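Local atomic coordinates of nucleoside-diphosphate sugar epimerase (SulA family) (PDB entry 3OH8), a protein that probably acts on nucleoside-diphosphate sugars as an NAD(P)-dependent epimerase of the SulA family, although its exact reaction is not established. Residues Pro10-Arg13 against Glu14-Trp17; Val97-Gly101 against Gly102-Thr106; Thr119-Phe122 against Ala123-Thr127. All coordinates share one frame; numbering follows the deposited sequence.

Contact 1. Residues Pro10-Arg13 against Glu14-Trp17; sequences PFPR and EMVW
The selenium of Met15, a selenomethionine, lies against the ring of Phe11, 3.8 Å from Phe11 CD1, in a Met-aromatic contact. SE approaches obliquely, 52° off the ring normal. The long, unbranched selenoether chain reaches both rings: CG is anti to the backbone N (chi1 170°), the next torsion is extended, and a bend at chi3 then turns CE toward the Pro12 ring, 4.2 Å from Pro12 CD. Phe11 also offers its CB to Val16 CG2, the branch of the valine that stands beside its own backbone N and reaches back toward the start of the helix.

Pro12 sits at the N-cap, where its missing N-H costs the helix no bond, since the helical donors come later. Its carbonyl opens the helical bonding: Val16 N donates to Pro12 O at 3.0 Å and Trp17 N to Arg13 O at 2.8 Å, both nearly straight. The chain of Arg13 bends at chi3, and its guanidinium pairs with Asp98 and bonds Gly72 O.

The contact turns the chain from strand 3-9 into helix 13-21. Phe11 packs on Ile130 and Leu133 of helix 119-139, while Val16 faces Phe96 and Ile105 on strands 91-99 and 102-110.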
ATOM      1  N   PRO A  10      12.999   7.882 -12.649  1.00 19.48           N
ATOM      2  CA  PRO A  10      13.762   7.262 -13.736  1.00 16.19           C
ATOM      3  C   PRO A  10      12.869   6.458 -14.673  1.00 18.49           C
ATOM      4  O   PRO A  10      13.164   5.302 -14.950  1.00 19.66           O
ATOM      5  CB  PRO A  10      14.727   6.331 -12.996  1.00 19.52           C
ATOM      6  CG  PRO A  10      13.939   5.893 -11.773  1.00 19.92           C
ATOM      7  CD  PRO A  10      13.078   7.097 -11.395  1.00 13.64           C
ATOM      8  N   PHE A  11      11.795   7.075 -15.154  1.00 17.70           N
ATOM      9  CA  PHE A  11      10.897   6.447 -16.117  1.00 16.66           C
ATOM     10  C   PHE A  11      10.420   7.523 -17.097  1.00 14.17           C
ATOM     11  O   PHE A  11      10.364   8.690 -16.733  1.00 14.40           O
ATOM     12  CB  PHE A  11       9.717   5.781 -15.400  1.00 14.94           C
ATOM     13  CG  PHE A  11      10.120   4.585 -14.586  1.00 17.83           C
ATOM     14  CD1 PHE A  11      10.344   3.366 -15.201  1.00 19.87           C
ATOM     15  CD2 PHE A  11      10.338   4.696 -13.219  1.00 12.71           C
ATOM     16  CE1 PHE A  11      10.751   2.277 -14.469  1.00 22.47           C
ATOM     17  CE2 PHE A  11      10.740   3.604 -12.473  1.00 17.20           C
ATOM     18  CZ  PHE A  11      10.951   2.392 -13.097  1.00 19.42           C
ATOM     19  N   PRO A  12      10.083   7.125 -18.335  1.00 16.66           N
ATOM     20  CA  PRO A  12       9.666   8.054 -19.398  1.00 21.15           C
ATOM     21  C   PRO A  12       8.463   8.892 -18.979  1.00 20.22           C
ATOM     22  O   PRO A  12       7.565   8.371 -18.318  1.00 21.60           O
ATOM     23  CB  PRO A  12       9.274   7.118 -20.545  1.00 22.37           C
ATOM     24  CG  PRO A  12      10.071   5.870 -20.296  1.00 23.29           C
ATOM     25  CD  PRO A  12      10.118   5.726 -18.797  1.00 17.62           C
ATOM     26  N   ARG A  13       8.434  10.163 -19.369  1.00 15.87           N
ATOM     27  CA  ARG A  13       7.351  11.055 -18.961  1.00 17.72           C
ATOM     28  C   ARG A  13       5.988  10.532 -19.419  1.00 20.00           C
ATOM     29  O   ARG A  13       4.975  10.707 -18.743  1.00 19.39           O
ATOM     30  CB  ARG A  13       7.590  12.481 -19.487  1.00 21.62           C
ATOM     31  CG  ARG A  13       6.461  13.459 -19.146  1.00 21.48           C
ATOM     32  CD  ARG A  13       6.867  14.911 -19.422  1.00 19.05           C
ATOM     33  NE  ARG A  13       7.368  15.103 -20.786  1.00 18.91           N
ATOM     34  CZ  ARG A  13       6.653  15.607 -21.791  1.00 25.21           C
ATOM     35  NH1 ARG A  13       5.398  15.991 -21.598  1.00 25.63           N
ATOM     36  NH2 ARG A  13       7.200  15.743 -22.996  1.00 26.43           N
ATOM     37  N   GLU A  14       5.950   9.889 -20.572  1.00 17.89           N
ATOM     38  CA  GLU A  14       4.691   9.315 -21.034  1.00 23.42           C
ATOM     39  C   GLU A  14       4.161   8.246 -20.057  1.00 19.56           C
ATOM     40  O   GLU A  14       2.965   8.190 -19.769  1.00 16.35           O
ATOM     41  CB  GLU A  14       4.875   8.739 -22.436  1.00 35.66           C
ATOM     42  CG  GLU A  14       3.640   8.106 -23.034  1.00 46.36           C
ATOM     43  CD  GLU A  14       3.948   7.377 -24.333  1.00 57.38           C
ATOM     44  OE1 GLU A  14       4.908   7.775 -25.026  1.00 58.04           O
ATOM     45  OE2 GLU A  14       3.237   6.403 -24.657  1.00 62.52           O
HETATM   46  N   MSE A  15       5.047   7.397 -19.552  1.00 16.95           N
HETATM   47  CA  MSE A  15       4.657   6.374 -18.575  1.00 17.00           C
HETATM   48  C   MSE A  15       4.255   7.023 -17.249  1.00 19.49           C
HETATM   49  O   MSE A  15       3.258   6.641 -16.621  1.00 20.32           O
HETATM   50  CB  MSE A  15       5.810   5.373 -18.361  1.00 17.87           C
HETATM   51  CG  MSE A  15       5.635   4.364 -17.183  1.00 38.40           C
HETATM   52 SE   MSE A  15       7.037   3.201 -17.019  1.00 51.54          SE
HETATM   53  CE  MSE A  15       7.251   2.694 -18.732  1.00 31.50           C
ATOM     54  N   VAL A  16       5.044   7.991 -16.804  1.00 15.41           N
ATOM     55  CA  VAL A  16       4.766   8.641 -15.523  1.00 17.03           C
ATOM     56  C   VAL A  16       3.437   9.388 -15.550  1.00 19.47           C
ATOM     57  O   VAL A  16       2.612   9.255 -14.640  1.00 19.02           O
ATOM     58  CB  VAL A  16       5.900   9.601 -15.127  1.00 18.11           C
ATOM     59  CG1 VAL A  16       5.563  10.326 -13.835  1.00 17.22           C
ATOM     60  CG2 VAL A  16       7.205   8.833 -14.986  1.00 19.15           C
ATOM     61  N   TRP A  17       3.217  10.158 -16.607  1.00 17.52           N
ATOM     62  CA  TRP A  17       1.954  10.868 -16.777  1.00 14.98           C
ATOM     63  C   TRP A  17       0.798   9.882 -16.782  1.00 20.46           C
ATOM     64  O   TRP A  17      -0.208  10.043 -16.067  1.00 18.36           O
ATOM     65  CB  TRP A  17       1.967  11.635 -18.099  1.00 18.32           C
ATOM     66  CG  TRP A  17       0.645  12.243 -18.408  1.00 19.01           C
ATOM     67  CD1 TRP A  17      -0.345  11.711 -19.184  1.00 20.82           C
ATOM     68  CD2 TRP A  17       0.151  13.493 -17.918  1.00 20.51           C
ATOM     69  NE1 TRP A  17      -1.427  12.564 -19.217  1.00 22.49           N
ATOM     70  CE2 TRP A  17      -1.145  13.664 -18.447  1.00 22.50           C
ATOM     71  CE3 TRP A  17       0.679  14.482 -17.081  1.00 20.21           C
ATOM     72  CZ2 TRP A  17      -1.918  14.788 -18.168  1.00 22.74           C
ATOM     73  CZ3 TRP A  17      -0.092  15.604 -16.807  1.00 21.21           C
ATOM     74  CH2 TRP A  17      -1.375  15.748 -17.355  1.00 20.18           C
TER

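Contact 2. Residues Val97-Gly101 against Gly102-Thr106; sequences VDQDG and GTLIT
A beta hairpin with a two-residue loop, closed by a type I' turn from Gln99 to Gly102, joins strand 91-99 to strand 102-110, and Val97 to Thr106 form its closed end. Val97 and Leu104 are a hydrogen-bonded antiparallel pair: Val97 N donates to Leu104 O and Leu104 N to Val97 O, each at 2.9 Å and almost straight. Gln99 and Gly102 make the next such pair, with Gly102 N 2.8 Å from Gln99 O. Here, next to the turn, the donors stand well above the carbonyl planes.

Between these pairs Asp98 faces Thr103 without direct backbone bonds, and their side chains diverge. A water donates to Asp98 OD1 and to Gly102 O, so that carbonyl accepts from both the water and Gln99 N. Asp98 OD1 is also held by Arg13.

On the other face Val97, Gln99 and Leu104 point the same way. Leu104 CB lies 3.7 Å from Val97 CG2 and 3.8 Å from Gln99 CB, a small apolar patch covered by Phe502 and Arg503 of helix 488-511. Gln99 CG is anti to the backbone N (chi1 -175°), and a bend at chi2 brings NE2 to Asp100 OD2, 3.1 Å away, which it meets from above the carboxylate plane. Arg506 forms a salt bridge with that same oxygen, and Arg503 bonds Gln99 OE1.

Asp100 and Gly101 both have positive phi; at Gly101 a side chain would jam against the preceding carbonyl. Such left-handed corners are the hallmark of the type I' turn in tight antiparallel hairpins.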
ATOM      1  N   VAL A  97       8.362  17.374 -16.742  1.00 18.38           N
ATOM      2  CA  VAL A  97       9.201  17.593 -17.926  1.00 23.83           C
ATOM      3  C   VAL A  97      10.111  16.411 -18.223  1.00 21.96           C
ATOM      4  O   VAL A  97      10.363  15.584 -17.353  1.00 17.75           O
ATOM      5  CB  VAL A  97      10.045  18.888 -17.845  1.00 21.55           C
ATOM      6  CG1 VAL A  97       9.131  20.113 -17.856  1.00 20.68           C
ATOM      7  CG2 VAL A  97      10.946  18.880 -16.627  1.00 23.71           C
ATOM      8  N   ASP A  98      10.585  16.325 -19.467  1.00 15.74           N
ATOM      9  CA  ASP A  98      11.576  15.321 -19.830  1.00 16.09           C
ATOM     10  C   ASP A  98      12.897  15.677 -19.186  1.00 17.12           C
ATOM     11  O   ASP A  98      13.261  16.853 -19.093  1.00 16.43           O
ATOM     12  CB  ASP A  98      11.729  15.227 -21.345  1.00 22.74           C
ATOM     13  CG  ASP A  98      10.479  14.726 -22.014  1.00 24.53           C
ATOM     14  OD1 ASP A  98       9.854  13.776 -21.477  1.00 21.08           O
ATOM     15  OD2 ASP A  98      10.104  15.289 -23.065  1.00 25.55           O
ATOM     16  N   GLN A  99      13.593  14.655 -18.702  1.00 16.30           N
ATOM     17  CA  GLN A  99      14.862  14.845 -18.037  1.00 19.82           C
ATOM     18  C   GLN A  99      15.736  13.625 -18.271  1.00 20.42           C
ATOM     19  O   GLN A  99      15.556  12.589 -17.621  1.00 18.57           O
ATOM     20  CB  GLN A  99      14.658  15.055 -16.539  1.00 18.18           C
ATOM     21  CG  GLN A  99      15.945  15.380 -15.814  1.00 20.55           C
ATOM     22  CD  GLN A  99      16.553  16.698 -16.299  1.00 24.30           C
ATOM     23  OE1 GLN A  99      15.862  17.702 -16.399  1.00 22.37           O
ATOM     24  NE2 GLN A  99      17.847  16.689 -16.596  1.00 20.78           N
ATOM     25  N   ASP A 100      16.666  13.741 -19.219  1.00 23.00           N
ATOM     26  CA  ASP A 100      17.602  12.657 -19.514  1.00 22.59           C
ATOM     27  C   ASP A 100      16.921  11.299 -19.741  1.00 20.34           C
ATOM     28  O   ASP A 100      17.386  10.279 -19.252  1.00 18.09           O
ATOM     29  CB  ASP A 100      18.644  12.562 -18.396  1.00 23.82           C
ATOM     30  CG  ASP A 100      19.449  13.855 -18.247  1.00 35.43           C
ATOM     31  OD1 ASP A 100      19.770  14.472 -19.287  1.00 34.43           O
ATOM     32  OD2 ASP A 100      19.746  14.264 -17.103  1.00 38.80           O
ATOM     33  N   GLY A 101      15.819  11.296 -20.487  1.00 18.94           N
ATOM     34  CA  GLY A 101      15.098  10.065 -20.766  1.00 21.32           C
ATOM     35  C   GLY A 101      14.127   9.664 -19.665  1.00 21.09           C
ATOM     36  O   GLY A 101      13.270   8.802 -19.872  1.00 18.26           O
ATOM     37  N   GLY A 102      14.267  10.293 -18.497  1.00 17.16           N
ATOM     38  CA  GLY A 102      13.358  10.093 -17.366  1.00 15.33           C
ATOM     39  C   GLY A 102      12.434  11.291 -17.210  1.00 16.88           C
ATOM     40  O   GLY A 102      12.199  12.032 -18.170  1.00 21.87           O
ATOM     41  N   THR A 103      11.918  11.502 -16.004  1.00 14.23           N
ATOM     42  CA  THR A 103      10.920  12.539 -15.773  1.00 15.25           C
ATOM     43  C   THR A 103      11.322  13.398 -14.581  1.00 18.97           C
ATOM     44  O   THR A 103      11.790  12.883 -13.570  1.00 15.00           O
ATOM     45  CB  THR A 103       9.509  11.932 -15.535  1.00 15.67           C
ATOM     46  OG1 THR A 103       9.157  11.104 -16.647  1.00 15.60           O
ATOM     47  CG2 THR A 103       8.440  13.045 -15.379  1.00 16.03           C
ATOM     48  N   LEU A 104      11.198  14.710 -14.724  1.00 17.92           N
ATOM     49  CA  LEU A 104      11.428  15.613 -13.607  1.00 17.06           C
ATOM     50  C   LEU A 104      10.079  16.190 -13.241  1.00 21.73           C
ATOM     51  O   LEU A 104       9.452  16.877 -14.056  1.00 19.91           O
ATOM     52  CB  LEU A 104      12.384  16.752 -13.986  1.00 21.15           C
ATOM     53  CG  LEU A 104      12.575  17.787 -12.863  1.00 22.29           C
ATOM     54  CD1 LEU A 104      13.232  17.155 -11.640  1.00 16.28           C
ATOM     55  CD2 LEU A 104      13.377  18.981 -13.353  1.00 25.66           C
ATOM     56  N   ILE A 105       9.614  15.883 -12.034  1.00 17.67           N
ATOM     57  CA  ILE A 105       8.332  16.389 -11.566  1.00 12.90           C
ATOM     58  C   ILE A 105       8.565  17.582 -10.666  1.00 14.47           C
ATOM     59  O   ILE A 105       9.377  17.531  -9.735  1.00 15.29           O
ATOM     60  CB  ILE A 105       7.541  15.298 -10.784  1.00 17.49           C
ATOM     61  CG1 ILE A 105       7.197  14.140 -11.723  1.00 21.81           C
ATOM     62  CG2 ILE A 105       6.265  15.882 -10.210  1.00 14.60           C
ATOM     63  CD1 ILE A 105       6.558  12.927 -11.041  1.00 22.14           C
ATOM     64  N   THR A 106       7.862  18.671 -10.949  1.00 11.44           N
ATOM     65  CA  THR A 106       7.876  19.790 -10.026  1.00 15.31           C
ATOM     66  C   THR A 106       6.491  19.967  -9.435  1.00 18.90           C
ATOM     67  O   THR A 106       5.504  20.088 -10.163  1.00 23.89           O
ATOM     68  CB  THR A 106       8.315  21.101 -10.703  1.00 16.25           C
ATOM     69  OG1 THR A 106       9.600  20.916 -11.310  1.00 17.17           O
ATOM     70  CG2 THR A 106       8.391  22.234  -9.657  1.00 13.34           C
TER
HETATM   71  O   HOH W   1      10.829  11.521 -20.488  1.00 18.21           O

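Contact 3. Residues Thr119-Phe122 against Ala123-Thr127; sequences TGMF and AYRQT
Phe122 O accepts the backbone N-H of Gln126 at 2.9 Å, one of four successive i to i+4 bonds that build the opening turns of the alpha helix 119-139. Gln126 CG also lies close to this oxygen, at 3.1 Å, as the glutamine chain turns back toward strand 3-9. Ala123 N donates to Thr119 O at 2.9 Å, and the bonds from Tyr124 to Gly120 and from Arg125 to Met121 complete the series.

Ala123 CB lies 3.4 Å from Thr119 O, as helix geometry sets it; the methyl adds no further bulk at this buried position, and Gly120 adds no side chain. Tyr124 and Phe122 lead off to different partners: the tyrosine ring stacks with His438, whereas the phenylalanine ring meets His92 and packs on Asp107 and Val109 of strand 102-110.

Arg125 is the side chain that both Met121 and Phe122 touch. Its CG is anti to the carbonyl carbon (chi1 -65°), which directs the chain back toward the preceding turn, and its CD methylene supplies the apolar part of the packing. Selenomethionine Met121 is fully extended, so the chain runs alongside the arginine and CE comes 3.9 Å from Arg125 CD. A bend at chi3 of Arg125 (50°) turns the guanidinium, whose plane lies 56° from that of the Phe122 ring. The same methylene, Arg125 CD, rests obliquely on Phe122 at 3.6 Å from CE1.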
ATOM      1  N   THR A 119       6.534  19.264   4.058  1.00 19.74           N
ATOM      2  CA  THR A 119       7.684  18.426   3.774  1.00 26.49           C
ATOM      3  C   THR A 119       7.368  16.927   3.816  1.00 22.18           C
ATOM      4  O   THR A 119       7.726  16.177   2.900  1.00 23.30           O
ATOM      5  CB  THR A 119       8.823  18.748   4.749  1.00 35.13           C
ATOM      6  OG1 THR A 119       9.352  20.038   4.427  1.00 46.16           O
ATOM      7  CG2 THR A 119       9.918  17.724   4.632  1.00 39.56           C
ATOM      8  N   GLY A 120       6.708  16.496   4.883  1.00 23.80           N
ATOM      9  CA  GLY A 120       6.356  15.094   5.064  1.00 22.28           C
ATOM     10  C   GLY A 120       5.457  14.573   3.956  1.00 20.54           C
ATOM     11  O   GLY A 120       5.728  13.532   3.357  1.00 22.72           O
HETATM   12  N   MSE A 121       4.381  15.303   3.692  1.00 17.40           N
HETATM   13  CA  MSE A 121       3.447  14.967   2.627  1.00 18.17           C
HETATM   14  C   MSE A 121       4.180  14.741   1.314  1.00 21.49           C
HETATM   15  O   MSE A 121       3.957  13.744   0.631  1.00 19.86           O
HETATM   16  CB  MSE A 121       2.437  16.099   2.426  1.00 17.76           C
HETATM   17  CG  MSE A 121       1.577  15.962   1.155  1.00 23.83           C
HETATM   18 SE   MSE A 121       0.297  17.246   0.922  1.00 47.38          SE
HETATM   19  CE  MSE A 121      -0.372  16.747  -0.657  1.00 43.85           C
ATOM     20  N   PHE A 122       5.052  15.676   0.952  1.00 21.43           N
ATOM     21  CA  PHE A 122       5.712  15.554  -0.339  1.00 21.37           C
ATOM     22  C   PHE A 122       6.794  14.501  -0.398  1.00 17.05           C
ATOM     23  O   PHE A 122       6.974  13.862  -1.430  1.00 17.29           O
ATOM     24  CB  PHE A 122       6.140  16.913  -0.882  1.00 21.31           C
ATOM     25  CG  PHE A 122       5.013  17.620  -1.541  1.00 20.23           C
ATOM     26  CD1 PHE A 122       4.623  17.259  -2.821  1.00 22.36           C
ATOM     27  CD2 PHE A 122       4.253  18.539  -0.844  1.00 20.66           C
ATOM     28  CE1 PHE A 122       3.523  17.862  -3.427  1.00 19.84           C
ATOM     29  CE2 PHE A 122       3.157  19.150  -1.441  1.00 26.90           C
ATOM     30  CZ  PHE A 122       2.791  18.807  -2.731  1.00 18.55           C
ATOM     31  N   ALA A 123       7.481  14.282   0.714  1.00 16.58           N
ATOM     32  CA  ALA A 123       8.460  13.209   0.764  1.00 17.93           C
ATOM     33  C   ALA A 123       7.747  11.875   0.503  1.00 18.14           C
ATOM     34  O   ALA A 123       8.285  10.999  -0.188  1.00 17.72           O
ATOM     35  CB  ALA A 123       9.171  13.191   2.123  1.00 20.19           C
ATOM     36  N   TYR A 124       6.535  11.732   1.043  1.00 12.12           N
ATOM     37  CA  TYR A 124       5.738  10.516   0.823  1.00 15.11           C
ATOM     38  C   TYR A 124       5.311  10.368  -0.640  1.00 15.96           C
ATOM     39  O   TYR A 124       5.484   9.304  -1.245  1.00 17.02           O
ATOM     40  CB  TYR A 124       4.479  10.493   1.714  1.00 15.47           C
ATOM     41  CG  TYR A 124       3.656   9.244   1.484  1.00 15.34           C
ATOM     42  CD1 TYR A 124       3.980   8.045   2.133  1.00 14.90           C
ATOM     43  CD2 TYR A 124       2.594   9.243   0.591  1.00 17.72           C
ATOM     44  CE1 TYR A 124       3.251   6.883   1.913  1.00 14.32           C
ATOM     45  CE2 TYR A 124       1.846   8.080   0.363  1.00 13.46           C
ATOM     46  CZ  TYR A 124       2.181   6.908   1.032  1.00 17.24           C
ATOM     47  OH  TYR A 124       1.454   5.760   0.809  1.00 14.25           O
ATOM     48  N   ARG A 125       4.747  11.435  -1.201  1.00 18.24           N
ATOM     49  CA  ARG A 125       4.340  11.435  -2.601  1.00 18.92           C
ATOM     50  C   ARG A 125       5.499  11.032  -3.515  1.00 19.74           C
ATOM     51  O   ARG A 125       5.313  10.222  -4.427  1.00 17.97           O
ATOM     52  CB  ARG A 125       3.790  12.806  -3.028  1.00 18.03           C
ATOM     53  CG  ARG A 125       2.501  13.250  -2.350  1.00 21.38           C
ATOM     54  CD  ARG A 125       2.016  14.601  -2.928  1.00 23.27           C
ATOM     55  NE  ARG A 125       1.982  14.564  -4.393  1.00 19.42           N
ATOM     56  CZ  ARG A 125       0.912  14.232  -5.110  1.00 20.25           C
ATOM     57  NH1 ARG A 125      -0.234  13.934  -4.502  1.00 22.03           N
ATOM     58  NH2 ARG A 125       0.988  14.186  -6.429  1.00 23.36           N
ATOM     59  N   GLN A 126       6.686  11.591  -3.271  1.00 18.25           N
ATOM     60  CA  GLN A 126       7.874  11.282  -4.078  1.00 19.55           C
ATOM     61  C   GLN A 126       8.357   9.828  -3.927  1.00 16.80           C
ATOM     62  O   GLN A 126       8.565   9.115  -4.922  1.00 17.07           O
ATOM     63  CB  GLN A 126       9.029  12.245  -3.753  1.00 16.10           C
ATOM     64  CG  GLN A 126       8.692  13.717  -3.966  1.00 16.41           C
ATOM     65  CD  GLN A 126       9.780  14.670  -3.467  1.00 20.66           C
ATOM     66  OE1 GLN A 126       9.824  15.830  -3.872  1.00 22.62           O
ATOM     67  NE2 GLN A 126      10.649  14.187  -2.586  1.00 14.84           N
ATOM     68  N   THR A 127       8.564   9.389  -2.689  1.00 14.83           N
ATOM     69  CA  THR A 127       9.028   8.014  -2.467  1.00 18.72           C
ATOM     70  C   THR A 127       7.998   6.999  -2.961  1.00 13.03           C
ATOM     71  O   THR A 127       8.348   5.998  -3.582  1.00 15.44           O
ATOM     72  CB  THR A 127       9.402   7.733  -0.979  1.00 16.29           C
ATOM     73  OG1 THR A 127       8.293   8.042  -0.129  1.00 16.46           O
ATOM     74  CG2 THR A 127      10.585   8.602  -0.567  1.00 23.09           C
TER

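From the N terminus, strand 3-9 leads into contact 1, where the chain turns into helix 13-21. Much later contact 2 closes the hairpin of strands 91-99 and 102-110, and contact 3 follows on the next helix, 119-139. The three stand in series, none enclosing or crossing another, and each is local. Contacts 1 and 2 nevertheless touch, their centres about 8 Å apart: the Arg13-Asp98 salt bridge ties the helix start to the hairpin, and Thr103 OG1 probably bonds Phe11 O. Contact 3 touches neither, although helix 119-139 reaches Phe11 farther along and Phe122 packs on strand 102-110. Together they link both helices to the antiparallel sheet.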